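Long-range contacts in histidinol-phosphate aminotransferase (Clostridium acetobutylicum, PDB 3FTB), which probably catalyses a pyridoxal 5'-phosphate-dependent transamination, consistent with a role in histidine biosynthesis: residues L93-F98 / T179-E184; E99-I104 / S147-N152; F288-F293 / L301-N306. One frame throughout, in Å; residues are numbered along the deposited sequence.

Contacts 1 and 2 belong to the same buried core, their centres about 7 Å apart, whereas contact 3 lies in a separate sheet, its centre about 32 Å from that of contact 1. Strands 179-183 and 147-151 are sheet neighbours, and a probable hydrogen bond from Ile-181 N to Val-148 O ties contact 1 to contact 2, which is nested along the chain inside the loop closed by contact 1. The chemistry follows position. Contact 1 packs a helix and turn on a sheet by side chains alone; contact 2 adds parallel backbone bonds between aliphatic rows. Contact 3, a partly exposed antiparallel hairpin, brings in arginines, a lysine, a glutamate and water.

Contact 1: L93-F98 / T179-E184; sequences LSISLF and TIIIDE
Helix 87-95 and the type I turn from Ile-95 to Phe-98 lie against strand 179-183; the CA atoms of Ser-94 and Ile-181 are 7.7 Å apart, a spacing bridged by side chains, and no hydrogen bond crosses. Phe-98 and Ile-181 carry most of the contact. The outer corner of the ring points at the strand, Phe-98 CZ lying 3.6 Å from Thr-179 CB, while Thr-179 crosses the ring side chain at about a right angle and approaches the ring obliquely. A chi1 of -44° turns CG of Phe-98 away from its carbonyl carbon, and the ring reaches out from the turn to the strand; Leu-97 CB lies over the centre of one of its faces. Ile-181 and the phenyl group lie alongside each other, pointing opposite ways, and Ile-181 CD1 meets the ring, Ser-94 OG at 3.9 Å and Ile-95 CG1 at 4.2 Å. The Ser-94 hydroxyl has polar partners within its own helix, Ile-90 O and Ile-91 O. Helix and turn, leading into strand 100-105, pack on the seven-stranded mixed sheet, consistent with the large domain of fold-type I pyridoxal-phosphate enzymes. Ile-149 of strand 147-151 meets Ile-95 and Ile-181, Phe-208 of strand 207-212 reaches Ser-94, and Ile-234 of helix 232-239 touches Thr-179 and Leu-97.

Contact 2: E99-I104 / S147-N152; sequences EKILII and SVIIGN
Leu-102 and Val-148 form the tight middle of a parallel strand pair whose short segments come within 4.5 Å, axis to axis, with their directions 25° apart. Leu-102 is held through both its N and its O: its N donates to Ser-147 O at 2.8 Å in a nearly straight bond (171°), and its O accepts from Ile-149 N at 3.2 Å, almost in line with the carbonyl. The two side chains run side by side in the same direction, Leu-102 CD2 3.9 Å from Val-148 CG2, and the CD1 methyl of Ile-104 comes obliquely onto Val-148 CG1. On the opposite face Ile-101 CD1 presses on Ile-149 CG2 at 3.5 Å; an anti chi1 of -157° carries CG1 of Ile-101 past the Ser-147 hydroxyl and out to that methyl. Strands 100-105 and 147-151 are inner strands of the seven-stranded mixed sheet, consistent with the large domain of fold-type I pyridoxal-phosphate enzymes. Helix 135-141, on the crossover from strand 121-126 to 147-151, covers the Leu-102 and Ile-104 face. Toward the ends the pairing slackens. Lys-100 O receives weak bonds from both Ser-147 N and Ser-147 OG, and the extended, partly exposed lysine chain runs off from the partner strand. At the other end Ile-104 N and Ile-149 O, both buried, stand 3.6 Å apart, and neither has a hydrogen-bond partner in the model.

Contact 3: F288-F293 / L301-N306; sequences FIKRVF and LCRLEN
Backbone bonds join Arg-291 and Arg-303 as a hydrogen-bonded pair of antiparallel strands. Arg-303 N donates to Arg-291 O at 2.7 Å, in the carbonyl plane, while Arg-303 O takes two donors from the same face of its plane, Lys-290 N at 2.9 Å and Arg-291 N at 3.2 Å. The bond from Lys-290 is the more bent, 136° at the hydrogen. Further along, Phe-293 N donates to Leu-301 O at 3.0 Å.

Apolar packing occupies both faces. On one, Ile-289 CD1 touches Cys-302 CB and Leu-304 CD2, and Val-292 CG2 meets Cys-302 SG. On the other, Phe-293 and Leu-301 run side by side, with Phe-293 CD1 3.6 Å from Leu-301 CD2. Phe-293 CE2 sits over the centre of the Arg-291 guanidinium, whose NH1 bonds Asn-130. Beyond the strand, Leu-304 CD2 also lies in the plane of the Phe-288 ring, at its edge, 3.8 Å from Phe-288 CD1.

Charged groups gather at the exposed margin. Lys-290, bent at chi3 (-79°), crosses Glu-305 at about a right angle, its NZ 4.2 Å from Glu-305 OE2, too far for a salt bridge. The same NZ donates to a water that bonds weakly to Leu-304 O. Arg-303 NE is held by Ser-335.

Two residues, Lys-290 and Arg-291, thus face one, Arg-303: a classic beta bulge in a beta hairpin. Its strand 289-293 is outermost, within this chain, in a five-stranded mixed sheet backed by helix 262-285, consistent with the small domain of fold-type I aminotransferases.

Contact 1: L93-F98 / T179-E184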
loop_
_atom_site.group_PDB
_atom_site.type_symbol
_atom_site.label_atom_id
_atom_site.label_comp_id
_atom_site.label_asym_id
_atom_site.label_seq_id
_atom_site.Cartn_x
_atom_site.Cartn_y
_atom_site.Cartn_z
ATOM N N LEU A 93 7.231 10.107 1.673
ATOM C CA LEU A 93 7.933 10.135 0.388
ATOM C C LEU A 93 8.357 11.526 -0.055
ATOM O O LEU A 93 9.472 11.713 -0.549
ATOM C CB LEU A 93 7.090 9.491 -0.713
ATOM C CG LEU A 93 7.058 7.965 -0.715
ATOM C CD1 LEU A 93 5.991 7.498 -1.656
ATOM C CD2 LEU A 93 8.409 7.385 -1.095
ATOM N N SER A 94 7.468 12.499 0.098
ATOM C CA SER A 94 7.806 13.860 -0.284
ATOM C C SER A 94 8.932 14.401 0.602
ATOM O O SER A 94 9.773 15.179 0.159
ATOM C CB SER A 94 6.576 14.764 -0.246
ATOM O OG SER A 94 5.939 14.720 1.016
ATOM N N ILE A 95 8.964 13.962 1.850
ATOM C CA ILE A 95 10.008 14.398 2.767
ATOM C C ILE A 95 11.298 13.606 2.517
ATOM O O ILE A 95 12.404 14.093 2.785
ATOM C CB ILE A 95 9.548 14.279 4.243
ATOM C CG1 ILE A 95 8.451 15.305 4.549
ATOM C CG2 ILE A 95 10.725 14.450 5.205
ATOM C CD1 ILE A 95 7.773 15.089 5.898
ATOM N N SER A 96 11.150 12.399 1.974
ATOM C CA SER A 96 12.295 11.543 1.661
ATOM C C SER A 96 13.191 12.153 0.591
ATOM O O SER A 96 14.323 11.708 0.395
ATOM C CB SER A 96 11.833 10.152 1.209
ATOM O OG SER A 96 11.391 10.152 -0.144
ATOM N N LEU A 97 12.681 13.183 -0.084
ATOM C CA LEU A 97 13.348 13.767 -1.241
ATOM C C LEU A 97 14.410 14.795 -0.871
ATOM O O LEU A 97 15.290 15.100 -1.681
ATOM C CB LEU A 97 12.326 14.443 -2.146
ATOM C CG LEU A 97 11.120 13.616 -2.563
ATOM C CD1 LEU A 97 10.386 14.312 -3.698
ATOM C CD2 LEU A 97 11.556 12.196 -2.965
ATOM N N PHE A 98 14.330 15.339 0.341
ATOM C CA PHE A 98 15.205 16.451 0.718
ATOM C C PHE A 98 16.168 16.099 1.836
ATOM O O PHE A 98 15.969 15.120 2.550
ATOM C CB PHE A 98 14.373 17.672 1.091
ATOM C CG PHE A 98 13.252 17.918 0.146
ATOM C CD1 PHE A 98 13.497 18.457 -1.098
ATOM C CD2 PHE A 98 11.957 17.563 0.480
ATOM C CE1 PHE A 98 12.461 18.670 -1.989
ATOM C CE2 PHE A 98 10.922 17.772 -0.399
ATOM C CZ PHE A 98 11.171 18.322 -1.643
ATOM N N THR A 179 11.213 23.812 -2.068
ATOM C CA THR A 179 9.925 23.128 -2.164
ATOM C C THR A 179 9.094 23.290 -0.887
ATOM O O THR A 179 9.592 23.101 0.222
ATOM C CB THR A 179 10.088 21.629 -2.510
ATOM O OG1 THR A 179 10.769 21.489 -3.764
ATOM C CG2 THR A 179 8.725 20.946 -2.595
ATOM N N ILE A 180 7.824 23.645 -1.043
ATOM C CA ILE A 180 6.957 23.779 0.119
ATOM C C ILE A 180 5.819 22.762 0.076
ATOM O O ILE A 180 5.023 22.753 -0.855
ATOM C CB ILE A 180 6.467 25.246 0.339
ATOM C CG1 ILE A 180 5.326 25.616 -0.601
ATOM C CG2 ILE A 180 7.615 26.236 0.209
ATOM C CD1 ILE A 180 4.007 25.716 0.106
ATOM N N ILE A 181 5.781 21.895 1.088
ATOM C CA ILE A 181 4.814 20.801 1.170
ATOM C C ILE A 181 3.659 21.129 2.105
ATOM O O ILE A 181 3.859 21.269 3.314
ATOM C CB ILE A 181 5.469 19.516 1.710
ATOM C CG1 ILE A 181 6.643 19.085 0.824
ATOM C CG2 ILE A 181 4.423 18.404 1.834
ATOM C CD1 ILE A 181 7.613 18.176 1.538
ATOM N N ILE A 182 2.453 21.227 1.556
ATOM C CA ILE A 182 1.293 21.582 2.369
ATOM C C ILE A 182 0.322 20.430 2.561
ATOM O O ILE A 182 -0.348 20.007 1.612
ATOM C CB ILE A 182 0.521 22.774 1.791
ATOM C CG1 ILE A 182 1.468 23.925 1.502
ATOM C CG2 ILE A 182 -0.479 23.287 2.798
ATOM C CD1 ILE A 182 0.746 25.226 1.235
ATOM N N ASP A 183 0.245 19.944 3.800
ATOM C CA ASP A 183 -0.653 18.854 4.168
ATOM C C ASP A 183 -2.093 19.364 4.369
ATOM O O ASP A 183 -2.404 20.037 5.364
ATOM C CB ASP A 183 -0.117 18.171 5.428
ATOM C CG ASP A 183 -1.110 17.202 6.048
ATOM O OD1 ASP A 183 -2.203 17.006 5.474
ATOM O OD2 ASP A 183 -0.790 16.641 7.119
ATOM N N GLU A 184 -2.965 19.050 3.414
ATOM C CA GLU A 184 -4.333 19.560 3.425
ATOM C C GLU A 184 -5.374 18.464 3.623
ATOM O O GLU A 184 -6.461 18.522 3.056
ATOM C CB GLU A 184 -4.619 20.324 2.131
ATOM C CG GLU A 184 -3.980 21.716 2.087
ATOM C CD GLU A 184 -4.445 22.515 0.898
ATOM O OE1 GLU A 184 -5.373 22.078 0.157
ATOM O OE2 GLU A 184 -3.869 23.596 0.709
#

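Contact 2: E99-I104 / S147-N152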
loop_
_atom_site.group_PDB
_atom_site.type_symbol
_atom_site.label_atom_id
_atom_site.label_comp_id
_atom_site.label_asym_id
_atom_site.label_seq_id
_atom_site.Cartn_x
_atom_site.Cartn_y
_atom_site.Cartn_z
ATOM N N GLU A 99 17.213 16.914 1.974
ATOM C CA GLU A 99 18.242 16.694 2.989
ATOM C C GLU A 99 18.127 17.675 4.171
ATOM O O GLU A 99 18.933 17.637 5.103
ATOM C CB GLU A 99 19.658 16.695 2.364
ATOM C CG GLU A 99 20.026 17.964 1.569
ATOM C CD GLU A 99 21.415 17.903 0.915
ATOM O OE1 GLU A 99 21.859 18.917 0.311
ATOM O OE2 GLU A 99 22.058 16.835 1.003
ATOM N N LYS A 100 17.109 18.535 4.135
ATOM C CA LYS A 100 16.840 19.469 5.226
ATOM C C LYS A 100 15.471 20.134 5.090
ATOM O O LYS A 100 15.118 20.638 4.023
ATOM C CB LYS A 100 17.922 20.532 5.291
ATOM C CG LYS A 100 17.864 21.395 6.525
ATOM C CD LYS A 100 19.083 22.288 6.547
ATOM C CE LYS A 100 19.236 23.013 7.854
ATOM N NZ LYS A 100 20.489 23.817 7.816
ATOM N N ILE A 101 14.703 20.144 6.175
ATOM C CA ILE A 101 13.357 20.698 6.128
ATOM C C ILE A 101 13.052 21.613 7.318
ATOM O O ILE A 101 13.528 21.393 8.427
ATOM C CB ILE A 101 12.295 19.574 6.066
ATOM C CG1 ILE A 101 10.988 20.098 5.466
ATOM C CG2 ILE A 101 12.069 18.998 7.451
ATOM C CD1 ILE A 101 9.994 18.999 5.020
ATOM N N LEU A 102 12.265 22.651 7.070
ATOM C CA LEU A 102 11.685 23.461 8.136
ATOM C C LEU A 102 10.323 22.879 8.504
ATOM O O LEU A 102 9.413 22.849 7.669
ATOM C CB LEU A 102 11.505 24.909 7.663
ATOM C CG LEU A 102 10.958 25.950 8.639
ATOM C CD1 LEU A 102 12.065 26.393 9.533
ATOM C CD2 LEU A 102 10.407 27.131 7.848
ATOM N N ILE A 103 10.182 22.410 9.741
ATOM C CA ILE A 103 8.894 21.913 10.204
ATOM C C ILE A 103 8.255 22.946 11.115
ATOM O O ILE A 103 8.842 23.351 12.118
ATOM C CB ILE A 103 9.000 20.550 10.926
ATOM C CG1 ILE A 103 9.872 19.583 10.126
ATOM C CG2 ILE A 103 7.610 19.954 11.117
ATOM C CD1 ILE A 103 10.021 18.217 10.754
ATOM N N ILE A 104 7.073 23.413 10.723
ATOM C CA ILE A 104 6.306 24.324 11.546
ATOM C C ILE A 104 5.654 23.485 12.626
ATOM O O ILE A 104 5.029 22.459 12.338
ATOM C CB ILE A 104 5.230 25.080 10.743
ATOM C CG1 ILE A 104 5.854 26.272 10.017
ATOM C CG2 ILE A 104 4.136 25.593 11.680
ATOM C CD1 ILE A 104 7.146 25.957 9.311
ATOM N N SER A 147 13.418 22.683 1.987
ATOM C CA SER A 147 11.968 22.538 1.948
ATOM C C SER A 147 11.258 22.957 3.249
ATOM O O SER A 147 11.884 23.112 4.298
ATOM C CB SER A 147 11.608 21.090 1.605
ATOM O OG SER A 147 12.186 20.199 2.545
ATOM N N VAL A 148 9.941 23.133 3.151
ATOM C CA VAL A 148 9.083 23.429 4.290
ATOM C C VAL A 148 7.903 22.473 4.208
ATOM O O VAL A 148 7.467 22.130 3.115
ATOM C CB VAL A 148 8.533 24.879 4.242
ATOM C CG1 VAL A 148 7.599 25.157 5.440
ATOM C CG2 VAL A 148 9.668 25.901 4.200
ATOM N N ILE A 149 7.411 22.020 5.356
ATOM C CA ILE A 149 6.133 21.305 5.427
ATOM C C ILE A 149 5.257 21.949 6.507
ATOM O O ILE A 149 5.685 22.170 7.641
ATOM C CB ILE A 149 6.293 19.770 5.666
ATOM C CG1 ILE A 149 4.923 19.078 5.675
ATOM C CG2 ILE A 149 7.066 19.480 6.960
ATOM C CD1 ILE A 149 4.977 17.587 5.399
ATOM N N ILE A 150 4.027 22.264 6.132
ATOM C CA ILE A 150 3.143 23.048 6.973
ATOM C C ILE A 150 1.707 22.553 6.768
ATOM O O ILE A 150 1.296 22.294 5.656
ATOM C CB ILE A 150 3.285 24.551 6.635
ATOM C CG1 ILE A 150 2.501 25.422 7.612
ATOM C CG2 ILE A 150 2.844 24.831 5.204
ATOM C CD1 ILE A 150 2.703 26.901 7.374
ATOM N N GLY A 151 0.957 22.388 7.850
ATOM C CA GLY A 151 -0.406 21.895 7.756
ATOM C C GLY A 151 -1.419 22.984 7.452
ATOM O O GLY A 151 -1.316 24.107 7.939
ATOM N N ASN A 152 -2.407 22.644 6.635
ATOM C CA ASN A 152 -3.475 23.565 6.301
ATOM C C ASN A 152 -4.801 22.826 6.197
ATOM O O ASN A 152 -5.134 22.331 5.120
ATOM C CB ASN A 152 -3.207 24.211 4.946
ATOM C CG ASN A 152 -4.194 25.329 4.636
ATOM O OD1 ASN A 152 -4.727 25.963 5.550
ATOM N ND2 ASN A 152 -4.434 25.583 3.354
#

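Contact 3: F288-F293 / L301-N306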
loop_
_atom_site.group_PDB
_atom_site.type_symbol
_atom_site.label_atom_id
_atom_site.label_comp_id
_atom_site.label_asym_id
_atom_site.label_seq_id
_atom_site.Cartn_x
_atom_site.Cartn_y
_atom_site.Cartn_z
ATOM N N PHE A 288 -12.522 24.574 33.687
ATOM C CA PHE A 288 -11.102 24.272 33.554
ATOM C C PHE A 288 -10.634 24.545 32.135
ATOM O O PHE A 288 -9.431 24.594 31.871
ATOM C CB PHE A 288 -10.773 22.840 33.980
ATOM C CG PHE A 288 -11.589 21.799 33.291
ATOM C CD1 PHE A 288 -11.233 21.352 32.045
ATOM C CD2 PHE A 288 -12.703 21.257 33.904
ATOM C CE1 PHE A 288 -11.976 20.387 31.413
ATOM C CE2 PHE A 288 -13.453 20.295 33.277
ATOM C CZ PHE A 288 -13.091 19.857 32.031
ATOM N N ILE A 289 -11.594 24.735 31.230
ATOM C CA ILE A 289 -11.277 25.185 29.882
ATOM C C ILE A 289 -10.912 26.657 29.923
ATOM O O ILE A 289 -11.783 27.522 29.893
ATOM C CB ILE A 289 -12.432 24.980 28.903
ATOM C CG1 ILE A 289 -12.876 23.517 28.885
ATOM C CG2 ILE A 289 -12.003 25.414 27.499
ATOM C CD1 ILE A 289 -12.098 22.669 27.923
ATOM N N LYS A 290 -9.608 26.913 30.002
ATOM C CA LYS A 290 -9.045 28.250 30.146
ATOM C C LYS A 290 -9.075 29.003 28.823
ATOM O O LYS A 290 -9.374 30.201 28.780
ATOM C CB LYS A 290 -7.612 28.154 30.691
ATOM C CG LYS A 290 -6.706 29.305 30.290
ATOM C CD LYS A 290 -5.293 29.130 30.858
ATOM C CE LYS A 290 -5.230 29.520 32.328
ATOM N NZ LYS A 290 -3.870 29.351 32.932
ATOM N N ARG A 291 -8.759 28.295 27.743
ATOM C CA ARG A 291 -8.825 28.872 26.406
ATOM C C ARG A 291 -9.110 27.828 25.335
ATOM O O ARG A 291 -8.500 26.752 25.297
ATOM C CB ARG A 291 -7.536 29.620 26.056
ATOM C CG ARG A 291 -7.546 30.166 24.637
ATOM C CD ARG A 291 -6.255 30.873 24.249
ATOM N NE ARG A 291 -6.329 31.360 22.870
ATOM C CZ ARG A 291 -5.358 32.018 22.240
ATOM N NH1 ARG A 291 -4.214 32.290 22.854
ATOM N NH2 ARG A 291 -5.538 32.411 20.988
ATOM N N VAL A 292 -10.052 28.167 24.465
ATOM C CA VAL A 292 -10.316 27.405 23.256
ATOM C C VAL A 292 -9.692 28.132 22.046
ATOM O O VAL A 292 -10.043 29.281 21.747
ATOM C CB VAL A 292 -11.852 27.225 23.058
ATOM C CG1 VAL A 292 -12.172 26.488 21.772
ATOM C CG2 VAL A 292 -12.456 26.509 24.248
ATOM N N PHE A 293 -8.753 27.472 21.367
ATOM C CA PHE A 293 -8.194 27.986 20.118
ATOM C C PHE A 293 -9.164 27.708 18.965
ATOM O O PHE A 293 -9.706 26.607 18.857
ATOM C CB PHE A 293 -6.828 27.349 19.829
ATOM C CG PHE A 293 -5.762 27.702 20.833
ATOM C CD1 PHE A 293 -5.559 26.911 21.960
ATOM C CD2 PHE A 293 -4.952 28.818 20.644
ATOM C CE1 PHE A 293 -4.569 27.233 22.888
ATOM C CE2 PHE A 293 -3.961 29.150 21.563
ATOM C CZ PHE A 293 -3.769 28.358 22.686
ATOM N N LEU A 301 -8.332 22.702 19.890
ATOM C CA LEU A 301 -7.264 22.669 20.907
ATOM C C LEU A 301 -7.572 23.543 22.134
ATOM O O LEU A 301 -7.686 24.773 22.032
ATOM C CB LEU A 301 -5.914 23.104 20.313
ATOM C CG LEU A 301 -4.724 23.174 21.280
ATOM C CD1 LEU A 301 -4.151 21.786 21.512
ATOM C CD2 LEU A 301 -3.644 24.129 20.774
ATOM N N CYS A 302 -7.670 22.905 23.294
ATOM C CA CYS A 302 -8.003 23.604 24.529
ATOM C C CYS A 302 -6.812 23.712 25.496
ATOM O O CYS A 302 -6.062 22.759 25.698
ATOM C CB CYS A 302 -9.219 22.943 25.197
ATOM S SG CYS A 302 -10.700 22.883 24.134
ATOM N N ARG A 303 -6.629 24.903 26.049
ATOM C CA ARG A 303 -5.699 25.125 27.158
ATOM C C ARG A 303 -6.472 24.945 28.461
ATOM O O ARG A 303 -7.601 25.408 28.580
ATOM C CB ARG A 303 -5.138 26.539 27.081
ATOM C CG ARG A 303 -4.047 26.834 28.071
ATOM C CD ARG A 303 -2.710 26.345 27.574
ATOM N NE ARG A 303 -1.670 26.522 28.583
ATOM C CZ ARG A 303 -0.846 27.565 28.641
ATOM N NH1 ARG A 303 0.071 27.634 29.598
ATOM N NH2 ARG A 303 -0.930 28.532 27.739
ATOM N N LEU A 304 -5.870 24.271 29.436
ATOM C CA LEU A 304 -6.561 23.920 30.682
ATOM C C LEU A 304 -6.006 24.664 31.894
ATOM O O LEU A 304 -5.037 25.422 31.778
ATOM C CB LEU A 304 -6.496 22.409 30.931
ATOM C CG LEU A 304 -7.109 21.472 29.890
ATOM C CD1 LEU A 304 -7.176 20.054 30.450
ATOM C CD2 LEU A 304 -8.484 21.952 29.467
ATOM N N GLU A 305 -6.624 24.434 33.053
ATOM C CA GLU A 305 -6.314 25.181 34.274
ATOM C C GLU A 305 -6.777 24.447 35.537
ATOM O O GLU A 305 -7.952 24.091 35.661
ATOM C CB GLU A 305 -6.964 26.562 34.219
ATOM C CG GLU A 305 -6.520 27.495 35.323
ATOM C CD GLU A 305 -7.412 28.709 35.424
ATOM O OE1 GLU A 305 -8.605 28.587 35.072
ATOM O OE2 GLU A 305 -6.928 29.780 35.851
ATOM N N ASN A 306 -5.854 24.233 36.474
ATOM C CA ASN A 306 -6.167 23.507 37.705
ATOM C C ASN A 306 -6.436 22.032 37.464
ATOM O O ASN A 306 -7.188 21.399 38.212
ATOM C CB ASN A 306 -7.370 24.128 38.416
ATOM C CG ASN A 306 -7.056 25.477 39.004
ATOM O OD1 ASN A 306 -7.938 26.323 39.147
ATOM N ND2 ASN A 306 -5.790 25.692 39.348
HETATM O O HOH W 1 -2.399 27.375 31.215
HETATM O O HOH W 2 -8.623 24.570 18.105
#